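Local coordinates for cell division protein FtsI/penicillin binding protein 2 (PDB 4ZTK) that probably cross-links peptidoglycan peptides at the division septum as a penicillin-binding D,D-transpeptidase of the serine beta-lactamase-like superfamily, at residues K83-A88 with F158-N163; S164-D169 with D173-M178. All blocks are in the same frame, centred on the assembly; numbering follows the deposited sequence.

Contact 1 (K83-A88 with F158-N163); sequences KPFIAA and FGFDMN
Phe85 meets Phe158 and Phe160 in an aromatic cluster that joins the start of helix 83-92 to the loop leaving helix 148-157, within the all-helical part of a penicillin-binding transpeptidase fold. At the head of the first segment stands Lys83, probably the lysine of the family's SxxK motif. Its NZ bonds to Ser80 OG and Asn136 OD1, and Lys83 itself does not touch the loop segment. Two residues on, the Phe85 ring turns one edge to the face of Phe158, with the planes at 68°, and CD1 of Phe85 approaches CG of Phe158 to 3.4 Å. Phe160 presents its own edge to a face of Phe85, the two centroids 4.9 Å apart. A flat ring suits this place because it can offer edge and face at once; Tyr196 adds a further edge-to-face partner. One helical turn after Phe85, CB of Ala88 lies 4.2 Å from Phe158 CE2, a small methyl that suits a ring packed near the helix. Between the two loop phenylalanines, Gly159 ends helix 148-157 in a Schellman motif, its positive phi (100°) turning the chain. CE2 of Phe160 ends 3.5 Å above the centre of the Phe85 ring.

Contact 2 (S164-D169 with D173-M178); sequences SWWQAD and DLQLAM
Gln175 reaches out from helix 172-181 to grip the backbone of Gln167 with both ends of its amide, while the indole of Trp166 lies against the same side chain. OE1 of Gln175 accepts from Gln167 N at 2.8 Å, the donor tilted 25° from the plane of the carbonyl group. NE2 of Gln175 in turn donates to Gln167 O, also at 2.8 Å and in that acceptor's carbonyl plane, and makes a weak hydrogen bond to Ser171 O, just before the helix. With a donor and an acceptor on one flat group, glutamine can serve both polar atoms of a single loop residue, and the paired bonds fix which way round the amide sits. Its chain runs extended beyond CG (chi2 -176°), long enough to span from helix to loop.

The packing is tight at Trp166. OE1 of Gln175 stands 3.3 Å above the Trp166 indole plane, toward the rim, and CB of Gln175 makes a CH-pi contact with the six-membered ring, 4.0 Å from its centroid. A chi1 of -167° swings the indole so that one face lies along the Gln175 side chain, and a cation-pi contact with Arg152 ties it to helix 148-157.

The other side is loose. Gln167 enters mainly through its backbone, and its solvent-exposed side chain extends off in another direction; Ala168 and Asp169 follow on the surface. The side-chain amide of Gln175 thus pairs with the N-H and C=O of one loop residue, as a neighbouring strand would, and holds the loop entering helix 172-181.

Overall arrangement
The two contacts follow one another along the chain, with centres about 14 Å apart, and share the connection between helices 148-157 and 172-181: 158-163 is its first part and 164-169 continues it. Contact 1 is buried, its centre about 11 Å from the centre of the chain, and relies on aromatic packing without a hydrogen bond between its segments. Contact 2, its centre about 21 Å from the centre of the chain, is partly buried and combines polar pairing with an indole face. Contact 1 anchors the connection to a helix distant in sequence that begins with the probable SxxK lysine; contact 2 fastens it to the helix it is about to enter.

Contact 1 (K83-A88 with F158-N163)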
ATOM      1  N   LYS A  83       0.074   7.767  -2.123  1.00 25.06           N
ATOM      2  CA  LYS A  83       0.942   8.936  -1.950  1.00 24.79           C
ATOM      3  C   LYS A  83       2.386   8.784  -2.454  1.00 24.44           C
ATOM      4  O   LYS A  83       2.907   9.709  -3.078  1.00 27.22           O
ATOM      5  CB  LYS A  83       0.914   9.435  -0.493  1.00 25.25           C
ATOM      6  CG  LYS A  83      -0.363  10.198  -0.119  1.00 28.30           C
ATOM      7  CD  LYS A  83      -0.371  10.594   1.357  1.00 30.08           C
ATOM      8  CE  LYS A  83      -1.433  11.657   1.654  1.00 32.83           C
ATOM      9  NZ  LYS A  83      -2.817  11.198   1.347  1.00 27.86           N
ATOM     10  N   PRO A  84       3.041   7.632  -2.184  1.00 22.94           N
ATOM     11  CA  PRO A  84       4.398   7.454  -2.721  1.00 22.78           C
ATOM     12  C   PRO A  84       4.482   7.586  -4.239  1.00 25.17           C
ATOM     13  O   PRO A  84       5.494   8.072  -4.749  1.00 26.74           O
ATOM     14  CB  PRO A  84       4.748   6.018  -2.314  1.00 26.92           C
ATOM     15  CG  PRO A  84       3.979   5.797  -1.062  1.00 28.08           C
ATOM     16  CD  PRO A  84       2.673   6.532  -1.270  1.00 23.62           C
ATOM     17  N   PHE A  85       3.435   7.167  -4.946  1.00 22.57           N
ATOM     18  CA  PHE A  85       3.428   7.228  -6.407  1.00 23.12           C
ATOM     19  C   PHE A  85       3.170   8.645  -6.921  1.00 30.22           C
ATOM     20  O   PHE A  85       3.729   9.053  -7.944  1.00 27.84           O
ATOM     21  CB  PHE A  85       2.416   6.232  -6.978  1.00 24.23           C
ATOM     22  CG  PHE A  85       2.660   4.814  -6.526  1.00 27.32           C
ATOM     23  CD1 PHE A  85       3.557   4.004  -7.204  1.00 21.20           C
ATOM     24  CD2 PHE A  85       2.009   4.302  -5.414  1.00 24.76           C
ATOM     25  CE1 PHE A  85       3.793   2.697  -6.787  1.00 27.21           C
ATOM     26  CE2 PHE A  85       2.239   2.998  -4.988  1.00 27.92           C
ATOM     27  CZ  PHE A  85       3.136   2.193  -5.682  1.00 19.96           C
ATOM     28  N   ILE A  86       2.327   9.389  -6.209  1.00 25.44           N
ATOM     29  CA  ILE A  86       2.129  10.807  -6.499  1.00 27.57           C
ATOM     30  C   ILE A  86       3.463  11.530  -6.370  1.00 22.58           C
ATOM     31  O   ILE A  86       3.855  12.292  -7.248  1.00 29.64           O
ATOM     32  CB  ILE A  86       1.120  11.454  -5.528  1.00 27.63           C
ATOM     33  CG1 ILE A  86      -0.281  10.881  -5.733  1.00 28.42           C
ATOM     34  CG2 ILE A  86       1.099  12.967  -5.698  1.00 29.05           C
ATOM     35  CD1 ILE A  86      -0.893  11.216  -7.076  1.00 28.85           C
ATOM     36  N   ALA A  87       4.161  11.271  -5.270  1.00 25.70           N
ATOM     37  CA  ALA A  87       5.465  11.877  -5.026  1.00 31.10           C
ATOM     38  C   ALA A  87       6.475  11.482  -6.098  1.00 29.64           C
ATOM     39  O   ALA A  87       7.241  12.320  -6.571  1.00 32.10           O
ATOM     40  CB  ALA A  87       5.983  11.497  -3.648  1.00 23.47           C
ATOM     41  N   ALA A  88       6.477  10.204  -6.468  1.00 33.82           N
ATOM     42  CA  ALA A  88       7.402   9.690  -7.474  1.00 31.33           C
ATOM     43  C   ALA A  88       7.204  10.392  -8.806  1.00 29.54           C
ATOM     44  O   ALA A  88       8.168  10.818  -9.442  1.00 29.87           O
ATOM     45  CB  ALA A  88       7.226   8.186  -7.641  1.00 32.75           C
ATOM     46  N   PHE A 158       2.452   2.936 -13.382  1.00 30.33           N
ATOM     47  CA  PHE A 158       2.640   2.173 -12.150  1.00 27.83           C
ATOM     48  C   PHE A 158       1.585   1.079 -11.958  1.00 37.15           C
ATOM     49  O   PHE A 158       1.635   0.330 -10.977  1.00 28.49           O
ATOM     50  CB  PHE A 158       2.628   3.092 -10.923  1.00 32.64           C
ATOM     51  CG  PHE A 158       3.971   3.682 -10.592  1.00 29.76           C
ATOM     52  CD1 PHE A 158       5.003   2.876 -10.140  1.00 27.64           C
ATOM     53  CD2 PHE A 158       4.191   5.047 -10.710  1.00 34.48           C
ATOM     54  CE1 PHE A 158       6.239   3.416  -9.823  1.00 33.58           C
ATOM     55  CE2 PHE A 158       5.427   5.598 -10.395  1.00 36.07           C
ATOM     56  CZ  PHE A 158       6.453   4.780  -9.954  1.00 33.66           C
ATOM     57  N   GLY A 159       0.624   1.006 -12.875  1.00 31.68           N
ATOM     58  CA  GLY A 159      -0.396  -0.025 -12.817  1.00 30.43           C
ATOM     59  C   GLY A 159      -1.716   0.446 -12.232  1.00 39.47           C
ATOM     60  O   GLY A 159      -2.589  -0.369 -11.937  1.00 40.30           O
ATOM     61  N   PHE A 160      -1.870   1.756 -12.061  1.00 29.24           N
ATOM     62  CA  PHE A 160      -3.116   2.302 -11.536  1.00 29.46           C
ATOM     63  C   PHE A 160      -4.114   2.655 -12.640  1.00 33.74           C
ATOM     64  O   PHE A 160      -3.747   3.190 -13.687  1.00 33.64           O
ATOM     65  CB  PHE A 160      -2.854   3.530 -10.655  1.00 26.99           C
ATOM     66  CG  PHE A 160      -2.145   3.212  -9.378  1.00 27.30           C
ATOM     67  CD1 PHE A 160      -2.848   2.740  -8.282  1.00 28.74           C
ATOM     68  CD2 PHE A 160      -0.773   3.372  -9.272  1.00 24.59           C
ATOM     69  CE1 PHE A 160      -2.195   2.437  -7.094  1.00 32.56           C
ATOM     70  CE2 PHE A 160      -0.110   3.071  -8.087  1.00 26.10           C
ATOM     71  CZ  PHE A 160      -0.822   2.601  -6.997  1.00 27.02           C
ATOM     72  N   ASP A 161      -5.381   2.355 -12.384  1.00 30.40           N
ATOM     73  CA  ASP A 161      -6.473   2.744 -13.266  1.00 31.98           C
ATOM     74  C   ASP A 161      -6.778   4.230 -13.084  1.00 34.17           C
ATOM     75  O   ASP A 161      -7.383   4.628 -12.095  1.00 35.59           O
ATOM     76  CB  ASP A 161      -7.711   1.911 -12.932  1.00 32.65           C
ATOM     77  CG  ASP A 161      -8.916   2.243 -13.805  1.00 37.65           C
ATOM     78  OD1 ASP A 161      -8.885   3.211 -14.601  1.00 40.47           O
ATOM     79  OD2 ASP A 161      -9.918   1.514 -13.680  1.00 40.28           O
HETATM   80  N   MSE A 162      -6.368   5.045 -14.047  1.00 36.20           N
HETATM   81  CA  MSE A 162      -6.660   6.471 -14.007  1.00 30.14           C
HETATM   82  C   MSE A 162      -7.722   6.813 -15.045  1.00 40.54           C
HETATM   83  O   MSE A 162      -7.785   7.940 -15.542  1.00 44.62           O
HETATM   84  CB  MSE A 162      -5.386   7.274 -14.254  1.00 30.48           C
HETATM   85  CG  MSE A 162      -4.238   6.863 -13.348  1.00 28.38           C
HETATM   86 SE   MSE A 162      -4.632   7.169 -11.458  0.65 39.52          SE
HETATM   87  CE  MSE A 162      -4.463   9.114 -11.447  1.00 27.78           C
ATOM     88  N   ASN A 163      -8.560   5.831 -15.366  1.00 42.70           N
ATOM     89  CA  ASN A 163      -9.581   6.008 -16.397  1.00 48.98           C
ATOM     90  C   ASN A 163     -11.011   5.776 -15.919  1.00 47.64           C
ATOM     91  O   ASN A 163     -11.890   6.579 -16.205  1.00 49.68           O
ATOM     92  CB  ASN A 163      -9.279   5.126 -17.609  1.00 60.42           C
ATOM     93  CG  ASN A 163      -8.243   5.738 -18.533  1.00 74.65           C
ATOM     94  OD1 ASN A 163      -7.040   5.654 -18.279  1.00 75.46           O
ATOM     95  ND2 ASN A 163      -8.706   6.357 -19.615  1.00 81.00           N
TER

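Contact 2 (S164-D169 with D173-M178)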
ATOM      1  N   SER A 164     -11.240   4.683 -15.196  1.00 55.91           N
ATOM      2  CA  SER A 164     -12.586   4.324 -14.752  1.00 59.85           C
ATOM      3  C   SER A 164     -13.267   5.451 -13.999  1.00 67.52           C
ATOM      4  O   SER A 164     -14.247   6.022 -14.470  1.00 74.77           O
ATOM      5  CB  SER A 164     -12.547   3.090 -13.855  1.00 53.24           C
ATOM      6  OG  SER A 164     -12.047   1.969 -14.558  1.00 64.93           O
ATOM      7  N   TRP A 165     -12.735   5.760 -12.823  1.00 70.17           N
ATOM      8  CA  TRP A 165     -13.298   6.796 -11.970  1.00 65.79           C
ATOM      9  C   TRP A 165     -12.716   8.162 -12.329  1.00 66.16           C
ATOM     10  O   TRP A 165     -11.941   8.736 -11.561  1.00 72.48           O
ATOM     11  CB  TRP A 165     -13.038   6.463 -10.493  1.00 64.42           C
ATOM     12  CG  TRP A 165     -13.644   5.147 -10.029  1.00 66.71           C
ATOM     13  CD1 TRP A 165     -14.531   4.363 -10.715  1.00 70.89           C
ATOM     14  CD2 TRP A 165     -13.397   4.470  -8.782  1.00 66.11           C
ATOM     15  NE1 TRP A 165     -14.853   3.249  -9.974  1.00 67.50           N
ATOM     16  CE2 TRP A 165     -14.172   3.290  -8.785  1.00 66.81           C
ATOM     17  CE3 TRP A 165     -12.599   4.750  -7.665  1.00 62.63           C
ATOM     18  CZ2 TRP A 165     -14.171   2.389  -7.715  1.00 62.77           C
ATOM     19  CZ3 TRP A 165     -12.600   3.852  -6.604  1.00 63.04           C
ATOM     20  CH2 TRP A 165     -13.381   2.689  -6.637  1.00 61.60           C
ATOM     21  N   TRP A 166     -13.087   8.677 -13.499  1.00 62.16           N
ATOM     22  CA  TRP A 166     -12.593   9.976 -13.958  1.00 66.34           C
ATOM     23  C   TRP A 166     -13.635  10.722 -14.794  1.00 77.03           C
ATOM     24  O   TRP A 166     -14.167  10.183 -15.766  1.00 82.91           O
ATOM     25  CB  TRP A 166     -11.296   9.809 -14.759  1.00 66.82           C
ATOM     26  CG  TRP A 166     -10.567  11.104 -15.007  1.00 68.40           C
ATOM     27  CD1 TRP A 166     -10.814  12.011 -16.000  1.00 70.55           C
ATOM     28  CD2 TRP A 166      -9.471  11.635 -14.246  1.00 67.23           C
ATOM     29  NE1 TRP A 166      -9.943  13.072 -15.902  1.00 70.24           N
ATOM     30  CE2 TRP A 166      -9.109  12.865 -14.835  1.00 66.15           C
ATOM     31  CE3 TRP A 166      -8.765  11.191 -13.123  1.00 62.96           C
ATOM     32  CZ2 TRP A 166      -8.073  13.654 -14.337  1.00 65.78           C
ATOM     33  CZ3 TRP A 166      -7.733  11.977 -12.633  1.00 59.92           C
ATOM     34  CH2 TRP A 166      -7.398  13.194 -13.239  1.00 57.09           C
ATOM     35  N   GLN A 167     -13.917  11.968 -14.413  1.00 76.68           N
ATOM     36  CA  GLN A 167     -14.917  12.781 -15.103  1.00 76.46           C
ATOM     37  C   GLN A 167     -14.301  13.806 -16.052  1.00 75.85           C
ATOM     38  O   GLN A 167     -13.330  14.480 -15.713  1.00 75.10           O
ATOM     39  CB  GLN A 167     -15.818  13.503 -14.102  1.00 83.92           C
ATOM     40  CG  GLN A 167     -16.873  12.634 -13.445  1.00 88.46           C
ATOM     41  CD  GLN A 167     -17.999  13.461 -12.851  1.00 90.67           C
ATOM     42  OE1 GLN A 167     -18.340  13.316 -11.675  1.00 86.23           O
ATOM     43  NE2 GLN A 167     -18.584  14.337 -13.664  1.00 94.33           N
ATOM     44  N   ALA A 168     -14.893  13.936 -17.232  1.00 79.22           N
ATOM     45  CA  ALA A 168     -14.367  14.821 -18.265  1.00 85.95           C
ATOM     46  C   ALA A 168     -14.536  16.304 -17.936  1.00 87.27           C
ATOM     47  O   ALA A 168     -13.604  17.090 -18.107  1.00 92.96           O
ATOM     48  CB  ALA A 168     -15.003  14.500 -19.613  1.00 91.30           C
ATOM     49  N   ASP A 169     -15.720  16.688 -17.469  1.00 77.68           N
ATOM     50  CA  ASP A 169     -16.000  18.101 -17.223  1.00 77.47           C
ATOM     51  C   ASP A 169     -15.893  18.489 -15.748  1.00 71.54           C
ATOM     52  O   ASP A 169     -16.371  19.546 -15.339  1.00 73.26           O
ATOM     53  CB  ASP A 169     -17.362  18.504 -17.805  1.00 85.03           C
ATOM     54  CG  ASP A 169     -18.524  17.796 -17.132  1.00 86.30           C
ATOM     55  OD1 ASP A 169     -19.669  18.287 -17.270  1.00 82.16           O
ATOM     56  OD2 ASP A 169     -18.295  16.761 -16.465  1.00 80.38           O
ATOM     57  N   ASP A 173      -8.154  20.166 -11.061  1.00 37.15           N
ATOM     58  CA  ASP A 173      -7.529  20.276  -9.754  1.00 41.63           C
ATOM     59  C   ASP A 173      -8.276  19.475  -8.701  1.00 44.23           C
ATOM     60  O   ASP A 173      -7.665  18.898  -7.801  1.00 43.42           O
ATOM     61  CB  ASP A 173      -7.365  21.740  -9.347  1.00 37.95           C
ATOM     62  CG  ASP A 173      -6.259  22.425 -10.125  1.00 49.14           C
ATOM     63  OD1 ASP A 173      -5.319  21.719 -10.550  1.00 52.68           O
ATOM     64  OD2 ASP A 173      -6.326  23.655 -10.322  1.00 51.99           O
ATOM     65  N   LEU A 174      -9.598  19.420  -8.826  1.00 42.33           N
ATOM     66  CA  LEU A 174     -10.390  18.634  -7.896  1.00 41.66           C
ATOM     67  C   LEU A 174     -10.048  17.156  -8.049  1.00 41.81           C
ATOM     68  O   LEU A 174      -9.907  16.439  -7.062  1.00 36.80           O
ATOM     69  CB  LEU A 174     -11.883  18.863  -8.114  1.00 44.51           C
ATOM     70  CG  LEU A 174     -12.775  18.550  -6.911  1.00 53.39           C
ATOM     71  CD1 LEU A 174     -12.364  19.397  -5.716  1.00 57.74           C
ATOM     72  CD2 LEU A 174     -14.241  18.780  -7.244  1.00 58.86           C
ATOM     73  N   GLN A 175      -9.904  16.709  -9.294  1.00 35.44           N
ATOM     74  CA  GLN A 175      -9.607  15.308  -9.564  1.00 37.63           C
ATOM     75  C   GLN A 175      -8.170  14.930  -9.208  1.00 33.89           C
ATOM     76  O   GLN A 175      -7.910  13.800  -8.803  1.00 38.39           O
ATOM     77  CB  GLN A 175      -9.936  14.956 -11.013  1.00 38.23           C
ATOM     78  CG  GLN A 175     -11.423  15.061 -11.304  1.00 43.38           C
ATOM     79  CD  GLN A 175     -11.784  14.629 -12.706  1.00 55.09           C
ATOM     80  OE1 GLN A 175     -12.097  13.463 -12.944  1.00 61.94           O
ATOM     81  NE2 GLN A 175     -11.751  15.571 -13.645  1.00 49.41           N
ATOM     82  N   LEU A 176      -7.242  15.873  -9.349  1.00 33.05           N
ATOM     83  CA  LEU A 176      -5.875  15.648  -8.876  1.00 33.89           C
ATOM     84  C   LEU A 176      -5.849  15.578  -7.345  1.00 32.85           C
ATOM     85  O   LEU A 176      -5.035  14.868  -6.757  1.00 29.71           O
ATOM     86  CB  LEU A 176      -4.934  16.742  -9.385  1.00 30.40           C
ATOM     87  CG  LEU A 176      -4.609  16.666 -10.880  1.00 35.90           C
ATOM     88  CD1 LEU A 176      -3.769  17.855 -11.318  1.00 38.50           C
ATOM     89  CD2 LEU A 176      -3.900  15.355 -11.214  1.00 28.44           C
ATOM     90  N   ALA A 177      -6.748  16.319  -6.704  1.00 32.57           N
ATOM     91  CA  ALA A 177      -6.875  16.270  -5.254  1.00 32.36           C
ATOM     92  C   ALA A 177      -7.366  14.893  -4.830  1.00 29.43           C
ATOM     93  O   ALA A 177      -6.857  14.309  -3.876  1.00 29.44           O
ATOM     94  CB  ALA A 177      -7.831  17.357  -4.763  1.00 37.05           C
HETATM   95  N   MSE A 178      -8.356  14.380  -5.553  1.00 26.97           N
HETATM   96  CA  MSE A 178      -8.899  13.056  -5.271  1.00 35.01           C
HETATM   97  C   MSE A 178      -7.848  11.980  -5.512  1.00 35.26           C
HETATM   98  O   MSE A 178      -7.766  11.006  -4.769  1.00 35.95           O
HETATM   99  CB  MSE A 178     -10.129  12.783  -6.137  1.00 27.71           C
HETATM  100  CG  MSE A 178     -11.315  13.685  -5.828  1.00 35.13           C
HETATM  101 SE   MSE A 178     -12.818  13.360  -7.027  0.65 66.35          SE
HETATM  102  CE  MSE A 178     -13.372  11.609  -6.367  1.00 70.79           C
TER